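Local coordinates for protein nucleoporin NUP159 (PDB 1XIP) that forms part of the nuclear pore complex and, through its N-terminal beta-propeller domain, tethers the helicase Dbp5 to the pore for mRNA export, at residues G57-V62 against L79-E84. Residues are numbered along the deposited sequence; the frame is centred on the assembly and turned at random.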
loop_
_atom_site.group_PDB
_atom_site.type_symbol
_atom_site.label_atom_id
_atom_site.label_comp_id
_atom_site.label_asym_id
_atom_site.label_seq_id
_atom_site.Cartn_x
_atom_site.Cartn_y
_atom_site.Cartn_z
ATOM N N GLY A 57 -15.623 5.525 3.906
ATOM C CA GLY A 57 -16.610 6.234 4.719
ATOM C C GLY A 57 -17.509 5.357 5.584
ATOM O O GLY A 57 -18.723 5.526 5.572
ATOM N N SER A 58 -16.931 4.420 6.337
ATOM C CA SER A 58 -17.724 3.587 7.251
ATOM C C SER A 58 -18.578 2.481 6.595
ATOM O O SER A 58 -19.159 1.671 7.310
ATOM C CB SER A 58 -18.630 4.440 8.163
ATOM O OG SER A 58 -17.878 5.271 9.032
ATOM N N LYS A 59 -18.659 2.442 5.267
ATOM C CA LYS A 59 -19.342 1.344 4.573
ATOM C C LYS A 59 -18.339 0.386 3.960
ATOM O O LYS A 59 -17.483 0.797 3.162
ATOM C CB LYS A 59 -20.265 1.887 3.482
ATOM C CG LYS A 59 -21.266 0.886 2.958
ATOM C CD LYS A 59 -21.686 1.240 1.545
ATOM C CE LYS A 59 -23.220 1.334 1.367
ATOM N NZ LYS A 59 -23.670 1.142 -0.076
ATOM N N ALA A 60 -18.422 -0.885 4.353
ATOM C CA ALA A 60 -17.653 -1.971 3.734
ATOM C C ALA A 60 -18.527 -2.810 2.789
ATOM O O ALA A 60 -19.684 -3.072 3.086
ATOM C CB ALA A 60 -17.050 -2.851 4.809
ATOM N N VAL A 61 -17.975 -3.245 1.663
ATOM C CA VAL A 61 -18.750 -4.090 0.725
ATOM C C VAL A 61 -17.946 -5.227 0.098
ATOM O O VAL A 61 -16.778 -5.064 -0.214
ATOM C CB VAL A 61 -19.411 -3.253 -0.468
ATOM C CG1 VAL A 61 -20.393 -2.239 0.044
ATOM C CG2 VAL A 61 -18.355 -2.577 -1.337
ATOM N N VAL A 62 -18.592 -6.366 -0.110
ATOM C CA VAL A 62 -18.097 -7.384 -1.037
ATOM C C VAL A 62 -19.008 -7.382 -2.287
ATOM O O VAL A 62 -20.214 -7.310 -2.154
ATOM C CB VAL A 62 -18.109 -8.756 -0.353
ATOM C CG1 VAL A 62 -17.706 -9.851 -1.293
ATOM C CG2 VAL A 62 -17.174 -8.734 0.806
ATOM N N LEU A 79 -24.123 -0.321 -9.912
ATOM C CA LEU A 79 -23.345 -1.113 -8.970
ATOM C C LEU A 79 -24.233 -1.633 -7.865
ATOM O O LEU A 79 -24.756 -0.859 -7.045
ATOM C CB LEU A 79 -22.189 -0.313 -8.380
ATOM C CG LEU A 79 -20.804 -0.994 -8.248
ATOM C CD1 LEU A 79 -20.181 -0.698 -6.891
ATOM C CD2 LEU A 79 -20.824 -2.490 -8.498
ATOM N N THR A 80 -24.421 -2.949 -7.870
ATOM C CA THR A 80 -25.030 -3.669 -6.759
ATOM C C THR A 80 -23.933 -4.467 -6.027
ATOM O O THR A 80 -22.841 -4.609 -6.548
ATOM C CB THR A 80 -26.079 -4.615 -7.303
ATOM O OG1 THR A 80 -25.476 -5.444 -8.305
ATOM C CG2 THR A 80 -27.159 -3.855 -8.063
ATOM N N PHE A 81 -24.245 -4.994 -4.838
ATOM C CA PHE A 81 -23.273 -5.707 -3.984
ATOM C C PHE A 81 -23.807 -7.067 -3.552
ATOM O O PHE A 81 -25.001 -7.320 -3.661
ATOM C CB PHE A 81 -22.967 -4.875 -2.751
ATOM C CG PHE A 81 -22.425 -3.518 -3.059
ATOM C CD1 PHE A 81 -21.132 -3.363 -3.598
ATOM C CD2 PHE A 81 -23.198 -2.376 -2.835
ATOM C CE1 PHE A 81 -20.623 -2.105 -3.873
ATOM C CE2 PHE A 81 -22.688 -1.091 -3.132
ATOM C CZ PHE A 81 -21.407 -0.962 -3.639
ATOM N N LYS A 82 -22.934 -7.945 -3.068
ATOM C CA LYS A 82 -23.363 -9.235 -2.546
ATOM C C LYS A 82 -23.626 -9.118 -1.059
ATOM O O LYS A 82 -24.504 -9.791 -0.520
ATOM C CB LYS A 82 -22.308 -10.328 -2.768
ATOM C CG LYS A 82 -21.842 -10.544 -4.206
ATOM C CD LYS A 82 -23.020 -10.666 -5.193
ATOM C CE LYS A 82 -23.262 -12.135 -5.577
ATOM N NZ LYS A 82 -24.642 -12.397 -6.061
ATOM N N TRP A 83 -22.836 -8.275 -0.402
ATOM C CA TRP A 83 -22.883 -8.095 1.042
ATOM C C TRP A 83 -22.417 -6.698 1.395
ATOM O O TRP A 83 -21.617 -6.125 0.684
ATOM C CB TRP A 83 -21.982 -9.108 1.695
ATOM C CG TRP A 83 -21.714 -8.901 3.145
ATOM C CD1 TRP A 83 -22.388 -9.467 4.180
ATOM C CD2 TRP A 83 -20.657 -8.130 3.732
ATOM N NE1 TRP A 83 -21.832 -9.082 5.377
ATOM C CE2 TRP A 83 -20.765 -8.263 5.129
ATOM C CE3 TRP A 83 -19.625 -7.325 3.217
ATOM C CZ2 TRP A 83 -19.898 -7.629 6.015
ATOM C CZ3 TRP A 83 -18.760 -6.682 4.109
ATOM C CH2 TRP A 83 -18.907 -6.845 5.487
ATOM N N GLU A 84 -22.937 -6.150 2.487
ATOM C CA GLU A 84 -22.486 -4.851 2.997
ATOM C C GLU A 84 -22.749 -4.701 4.494
ATOM O O GLU A 84 -23.674 -5.294 5.047
ATOM C CB GLU A 84 -23.124 -3.697 2.228
ATOM C CG GLU A 84 -24.528 -3.372 2.686
ATOM C CD GLU A 84 -24.719 -1.899 3.006
ATOM O OE1 GLU A 84 -25.363 -1.188 2.177
ATOM O OE2 GLU A 84 -24.229 -1.443 4.072
#
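Val-61 lies against one face of the Phe-81 ring in a CH-pi contact, with CG1 3.7 Å from the ring centroid and only 4° off its normal. The CB of Phe-81 sits near the carbonyl O of Val-62, and a chi1 of -58° sets CG anti to the carbonyl carbon and beside the backbone N, which lays the ring along Val-61. CG and CD1 then meet CB and the methyls of Val-61, CD2 lies near Val-61 CG1, CE1 closes to 3.4 Å from Val-61 CG2, CE2 passes 3.9 Å from Lys-59 NZ, and CZ at the tip lies near both methyls. Phe-52 of strand 51-56 also touches this apolar cluster. On the other side of the sheet, Val-62 CG2 packs on Trp-83 CE3 at 3.7 Å, and Leu-111 touches both residues. The strands pair antiparallel through Val-62 N and Trp-83 O (3.1 Å), while Val-62 O accepts from Lys-82 N (2.9 Å) and Trp-83 N (3.3 Å), a classic beta bulge where the outermost strand of this four-stranded propeller blade begins. Lys-59 NZ makes a long salt bridge to Glu-84 OE1 (3.7 Å). The strand start and the loop before it are thus held mainly by backbone bonds and apolar packing, the charged pair probably adding little.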